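Local coordinates for uncharacterized esterase YxiM (Bacillus subtilis, PDB 2O14), which is an uncharacterised member of the GDSL lipolytic enzyme family and probably acts as an ester hydrolase, with a galactose-binding-like domain ahead of its catalytic domain, at residues L84-T98 with T146-V160. Residues are numbered along the deposited sequence; the frame is centred on the assembly and turned at random.
Sequences LPNGLYEVKVTLGNT and TLSALKIKKLSDQPV
Tyr89 lies between two aliphatic chains: CG of Lys154 makes a CH-pi contact over one ring face, 4.1 Å from the ring centroid, while CD1 of Leu84 sits over the centre of the opposite face, and together they restrict the turning of the ring. Ile152 brings CG2 obliquely to Tyr89 CD2 at 3.6 Å, and the far end of the ring is tied down by OH, which donates to Pro85 O (2.6 Å) in the carbonyl plane, on a lone pair. Along the same buried face, Val91 and Val93 meet Leu150 through its CD2 methyl. The side chains of Val93 and Leu147 cross at about a right angle, CG1 against CD1. Lys154 runs extended past the ring, its CG anti to the backbone N (chi1 -170°), until NZ forms a salt bridge with Asp157 OD1 (2.9 Å).

On the other face, Lys92 and Lys151 lie side by side, their CD atoms 3.8 Å apart; Lys92 also has a long, weak ion pair with Glu120. A water lies within hydrogen-bonding distance of both Glu90 OE1 and Lys151 O. In the middle of the ladder Lys92 N donates almost straight to Lys151 O (2.8 Å, N-H...O 176°). Toward one end Thr94 O accepts from both Ser148 N and Ala149 N, and beyond it Thr146 OG1 donates to Asn97 O (3.0 Å) from above the carbonyl plane. Ser148 OG turns to Asp65 O, the backbone of a manganese-site residue. Strands 87-95 and 146-156 are thus an antiparallel pair interrupted by two classic beta bulges, opposite Leu88 and Thr94, within the beta sandwich of a galactose-binding-like domain.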
loop_
_atom_site.group_PDB
_atom_site.type_symbol
_atom_site.label_atom_id
_atom_site.label_comp_id
_atom_site.label_asym_id
_atom_site.label_seq_id
_atom_site.Cartn_x
_atom_site.Cartn_y
_atom_site.Cartn_z
ATOM N N LEU A 84 2.236 1.130 25.039
ATOM C CA LEU A 84 1.865 -0.277 24.897
ATOM C C LEU A 84 3.022 -1.210 25.229
ATOM O O LEU A 84 4.176 -0.918 24.911
ATOM C CB LEU A 84 1.449 -0.571 23.451
ATOM C CG LEU A 84 0.344 0.246 22.778
ATOM C CD1 LEU A 84 0.319 -0.072 21.284
ATOM C CD2 LEU A 84 -0.993 -0.071 23.422
ATOM N N PRO A 85 2.731 -2.347 25.880
ATOM C CA PRO A 85 3.823 -3.273 26.194
ATOM C C PRO A 85 4.414 -3.669 24.844
ATOM O O PRO A 85 3.682 -3.762 23.858
ATOM C CB PRO A 85 3.104 -4.440 26.864
ATOM C CG PRO A 85 1.931 -3.769 27.541
ATOM C CD PRO A 85 1.461 -2.790 26.485
ATOM N N ASN A 86 5.721 -3.894 24.785
ATOM C CA ASN A 86 6.348 -4.271 23.524
ATOM C C ASN A 86 5.746 -5.554 22.949
ATOM O O ASN A 86 5.267 -6.415 23.687
ATOM C CB ASN A 86 7.858 -4.436 23.718
ATOM C CG ASN A 86 8.572 -3.106 23.868
ATOM O OD1 ASN A 86 9.677 -3.039 24.410
ATOM N ND2 ASN A 86 7.949 -2.040 23.376
ATOM N N GLY A 87 5.776 -5.664 21.623
ATOM C CA GLY A 87 5.238 -6.832 20.945
ATOM C C GLY A 87 4.753 -6.460 19.554
ATOM O O GLY A 87 5.023 -5.355 19.082
ATOM N N LEU A 88 4.051 -7.375 18.893
ATOM C CA LEU A 88 3.513 -7.112 17.561
ATOM C C LEU A 88 2.037 -6.770 17.728
ATOM O O LEU A 88 1.303 -7.486 18.413
ATOM C CB LEU A 88 3.655 -8.344 16.668
ATOM C CG LEU A 88 3.196 -8.126 15.221
ATOM C CD1 LEU A 88 4.210 -7.237 14.504
ATOM C CD2 LEU A 88 3.062 -9.467 14.504
ATOM N N TYR A 89 1.598 -5.680 17.107
ATOM C CA TYR A 89 0.207 -5.256 17.224
ATOM C C TYR A 89 -0.545 -5.158 15.904
ATOM O O TYR A 89 0.046 -4.955 14.844
ATOM C CB TYR A 89 0.114 -3.893 17.922
ATOM C CG TYR A 89 0.396 -3.928 19.402
ATOM C CD1 TYR A 89 1.699 -3.970 19.887
ATOM C CD2 TYR A 89 -0.649 -3.944 20.323
ATOM C CE1 TYR A 89 1.954 -4.025 21.257
ATOM C CE2 TYR A 89 -0.406 -4.002 21.692
ATOM C CZ TYR A 89 0.896 -4.041 22.153
ATOM O OH TYR A 89 1.144 -4.092 23.507
ATOM N N GLU A 90 -1.859 -5.315 15.986
ATOM C CA GLU A 90 -2.715 -5.194 14.824
ATOM C C GLU A 90 -3.410 -3.861 15.021
ATOM O O GLU A 90 -3.979 -3.611 16.082
ATOM C CB GLU A 90 -3.762 -6.305 14.785
ATOM C CG GLU A 90 -4.755 -6.155 13.631
ATOM C CD GLU A 90 -5.867 -7.191 13.666
ATOM O OE1 GLU A 90 -6.811 -7.041 14.479
ATOM O OE2 GLU A 90 -5.791 -8.159 12.880
ATOM N N VAL A 91 -3.353 -3.002 14.011
ATOM C CA VAL A 91 -3.990 -1.702 14.103
ATOM C C VAL A 91 -5.060 -1.527 13.031
ATOM O O VAL A 91 -4.770 -1.558 11.833
ATOM C CB VAL A 91 -2.962 -0.562 13.956
ATOM C CG1 VAL A 91 -3.662 0.789 14.084
ATOM C CG2 VAL A 91 -1.885 -0.698 15.007
ATOM N N LYS A 92 -6.303 -1.365 13.464
ATOM C CA LYS A 92 -7.393 -1.151 12.529
ATOM C C LYS A 92 -7.629 0.352 12.533
ATOM O O LYS A 92 -7.866 0.945 13.583
ATOM C CB LYS A 92 -8.655 -1.879 12.985
ATOM C CG LYS A 92 -9.846 -1.624 12.076
ATOM C CD LYS A 92 -11.152 -1.984 12.767
ATOM C CE LYS A 92 -12.355 -1.584 11.931
ATOM N NZ LYS A 92 -13.627 -1.871 12.655
ATOM N N VAL A 93 -7.548 0.963 11.358
ATOM C CA VAL A 93 -7.726 2.404 11.229
ATOM C C VAL A 93 -9.060 2.767 10.599
ATOM O O VAL A 93 -9.473 2.157 9.616
ATOM C CB VAL A 93 -6.619 3.031 10.347
ATOM C CG1 VAL A 93 -6.817 4.541 10.253
ATOM C CG2 VAL A 93 -5.254 2.698 10.906
ATOM N N THR A 94 -9.725 3.767 11.172
ATOM C CA THR A 94 -10.999 4.252 10.651
ATOM C C THR A 94 -10.873 5.768 10.554
ATOM O O THR A 94 -10.822 6.456 11.572
ATOM C CB THR A 94 -12.175 3.924 11.593
ATOM O OG1 THR A 94 -12.203 2.516 11.862
ATOM C CG2 THR A 94 -13.494 4.339 10.944
ATOM N N LEU A 95 -10.824 6.284 9.331
ATOM C CA LEU A 95 -10.680 7.716 9.108
ATOM C C LEU A 95 -11.985 8.494 9.229
ATOM O O LEU A 95 -13.062 7.916 9.374
ATOM C CB LEU A 95 -10.086 7.973 7.714
ATOM C CG LEU A 95 -8.781 7.272 7.321
ATOM C CD1 LEU A 95 -8.333 7.747 5.938
ATOM C CD2 LEU A 95 -7.710 7.572 8.367
ATOM N N GLY A 96 -11.870 9.818 9.167
ATOM C CA GLY A 96 -13.038 10.682 9.216
ATOM C C GLY A 96 -13.373 11.005 7.772
ATOM O O GLY A 96 -13.174 10.160 6.896
ATOM N N ASN A 97 -13.872 12.207 7.500
ATOM C CA ASN A 97 -14.188 12.569 6.119
ATOM C C ASN A 97 -12.862 12.607 5.377
ATOM O O ASN A 97 -11.934 13.316 5.773
ATOM C CB ASN A 97 -14.903 13.917 6.073
ATOM C CG ASN A 97 -16.285 13.848 6.686
ATOM O OD1 ASN A 97 -16.994 14.850 6.764
ATOM N ND2 ASN A 97 -16.679 12.651 7.124
ATOM N N THR A 98 -12.781 11.837 4.299
ATOM C CA THR A 98 -11.539 11.704 3.556
ATOM C C THR A 98 -11.632 11.748 2.037
ATOM O O THR A 98 -12.517 11.141 1.447
ATOM C CB THR A 98 -10.868 10.358 3.929
ATOM O OG1 THR A 98 -10.591 10.339 5.335
ATOM C CG2 THR A 98 -9.577 10.148 3.135
ATOM N N THR A 146 -8.100 13.258 8.516
ATOM C CA THR A 146 -8.885 12.994 9.712
ATOM C C THR A 146 -8.871 11.556 10.211
ATOM O O THR A 146 -8.681 10.616 9.437
ATOM C CB THR A 146 -10.341 13.363 9.455
ATOM O OG1 THR A 146 -10.849 12.526 8.411
ATOM C CG2 THR A 146 -10.457 14.814 9.017
ATOM N N LEU A 147 -9.110 11.397 11.509
ATOM C CA LEU A 147 -9.123 10.080 12.138
ATOM C C LEU A 147 -10.361 9.937 13.034
ATOM O O LEU A 147 -10.558 10.737 13.944
ATOM C CB LEU A 147 -7.840 9.897 12.965
ATOM C CG LEU A 147 -7.695 8.561 13.703
ATOM C CD1 LEU A 147 -7.676 7.413 12.708
ATOM C CD2 LEU A 147 -6.428 8.566 14.541
ATOM N N SER A 148 -11.194 8.927 12.779
ATOM C CA SER A 148 -12.398 8.710 13.583
ATOM C C SER A 148 -12.214 7.679 14.681
ATOM O O SER A 148 -12.778 7.816 15.759
ATOM C CB SER A 148 -13.581 8.265 12.705
ATOM O OG SER A 148 -14.191 9.357 12.043
ATOM N N ALA A 149 -11.443 6.633 14.417
ATOM C CA ALA A 149 -11.256 5.612 15.438
ATOM C C ALA A 149 -10.039 4.736 15.226
ATOM O O ALA A 149 -9.489 4.673 14.133
ATOM C CB ALA A 149 -12.501 4.732 15.518
ATOM N N LEU A 150 -9.631 4.059 16.291
ATOM C CA LEU A 150 -8.511 3.137 16.237
ATOM C C LEU A 150 -8.826 1.928 17.097
ATOM O O LEU A 150 -9.415 2.060 18.174
ATOM C CB LEU A 150 -7.229 3.770 16.775
ATOM C CG LEU A 150 -6.438 4.775 15.946
ATOM C CD1 LEU A 150 -5.160 5.145 16.709
ATOM C CD2 LEU A 150 -6.091 4.171 14.593
ATOM N N LYS A 151 -8.455 0.754 16.603
ATOM C CA LYS A 151 -8.616 -0.488 17.338
ATOM C C LYS A 151 -7.226 -1.102 17.303
ATOM O O LYS A 151 -6.715 -1.444 16.232
ATOM C CB LYS A 151 -9.618 -1.427 16.662
ATOM C CG LYS A 151 -11.071 -1.147 17.002
ATOM C CD LYS A 151 -11.958 -2.274 16.492
ATOM C CE LYS A 151 -13.394 -2.111 16.959
ATOM N NZ LYS A 151 -14.231 -3.278 16.541
ATOM N N ILE A 152 -6.612 -1.221 18.472
ATOM C CA ILE A 152 -5.270 -1.769 18.583
ATOM C C ILE A 152 -5.302 -3.078 19.372
ATOM O O ILE A 152 -5.690 -3.104 20.540
ATOM C CB ILE A 152 -4.355 -0.740 19.267
ATOM C CG1 ILE A 152 -4.382 0.564 18.457
ATOM C CG2 ILE A 152 -2.939 -1.283 19.393
ATOM C CD1 ILE A 152 -3.794 1.757 19.176
ATOM N N LYS A 153 -4.897 -4.165 18.722
ATOM C CA LYS A 153 -4.905 -5.476 19.355
ATOM C C LYS A 153 -3.529 -6.133 19.311
ATOM O O LYS A 153 -2.871 -6.156 18.271
ATOM C CB LYS A 153 -5.929 -6.373 18.654
ATOM C CG LYS A 153 -6.276 -7.627 19.432
ATOM C CD LYS A 153 -7.261 -8.516 18.688
ATOM C CE LYS A 153 -6.606 -9.204 17.503
ATOM N NZ LYS A 153 -7.502 -10.243 16.918
ATOM N N LYS A 154 -3.098 -6.677 20.445
ATOM C CA LYS A 154 -1.799 -7.327 20.524
ATOM C C LYS A 154 -1.856 -8.724 19.908
ATOM O O LYS A 154 -2.720 -9.526 20.251
ATOM C CB LYS A 154 -1.337 -7.406 21.981
ATOM C CG LYS A 154 0.110 -7.849 22.141
ATOM C CD LYS A 154 0.612 -7.690 23.571
ATOM C CE LYS A 154 2.089 -8.053 23.649
ATOM N NZ LYS A 154 2.685 -7.864 25.004
ATOM N N LEU A 155 -0.929 -9.010 18.999
ATOM C CA LEU A 155 -0.880 -10.303 18.323
ATOM C C LEU A 155 0.160 -11.254 18.902
ATOM O O LEU A 155 -0.037 -12.468 18.909
ATOM C CB LEU A 155 -0.586 -10.106 16.833
ATOM C CG LEU A 155 -1.617 -9.312 16.022
ATOM C CD1 LEU A 155 -1.057 -9.015 14.637
ATOM C CD2 LEU A 155 -2.916 -10.104 15.924
ATOM N N SER A 156 1.269 -10.706 19.384
ATOM C CA SER A 156 2.334 -11.539 19.932
ATOM C C SER A 156 3.220 -10.757 20.885
ATOM O O SER A 156 3.310 -9.535 20.779
ATOM C CB SER A 156 3.187 -12.087 18.789
ATOM O OG SER A 156 4.405 -12.628 19.270
ATOM N N ASP A 157 3.868 -11.460 21.813
ATOM C CA ASP A 157 4.769 -10.813 22.763
ATOM C C ASP A 157 6.114 -10.587 22.095
ATOM O O ASP A 157 6.974 -9.879 22.626
ATOM C CB ASP A 157 4.977 -11.672 24.017
ATOM C CG ASP A 157 3.722 -11.795 24.860
ATOM O OD1 ASP A 157 2.973 -10.799 24.968
ATOM O OD2 ASP A 157 3.497 -12.887 25.428
ATOM N N GLN A 158 6.298 -11.214 20.938
ATOM C CA GLN A 158 7.532 -11.072 20.178
ATOM C C GLN A 158 7.376 -9.851 19.286
ATOM O O GLN A 158 6.549 -9.842 18.374
ATOM C CB GLN A 158 7.773 -12.299 19.302
ATOM C CG GLN A 158 8.018 -13.587 20.055
ATOM C CD GLN A 158 9.231 -13.512 20.950
ATOM O OE1 GLN A 158 10.260 -12.938 20.581
ATOM N NE2 GLN A 158 9.126 -14.104 22.137
ATOM N N PRO A 159 8.169 -8.801 19.533
ATOM C CA PRO A 159 8.051 -7.602 18.701
ATOM C C PRO A 159 8.735 -7.768 17.348
ATOM O O PRO A 159 9.662 -7.032 17.015
ATOM C CB PRO A 159 8.700 -6.527 19.564
ATOM C CG PRO A 159 9.808 -7.280 20.223
ATOM C CD PRO A 159 9.149 -8.602 20.616
ATOM N N VAL A 160 8.276 -8.747 16.576
ATOM C CA VAL A 160 8.833 -9.003 15.257
ATOM C C VAL A 160 7.690 -9.233 14.279
ATOM O O VAL A 160 6.714 -9.915 14.594
ATOM C CB VAL A 160 9.767 -10.242 15.257
ATOM C CG1 VAL A 160 10.864 -10.062 16.299
ATOM C CG2 VAL A 160 8.973 -11.502 15.532
HETATM O O HOH W 1 -7.279 -4.499 15.758
HETATM O O HOH W 2 -8.292 11.896 6.082
#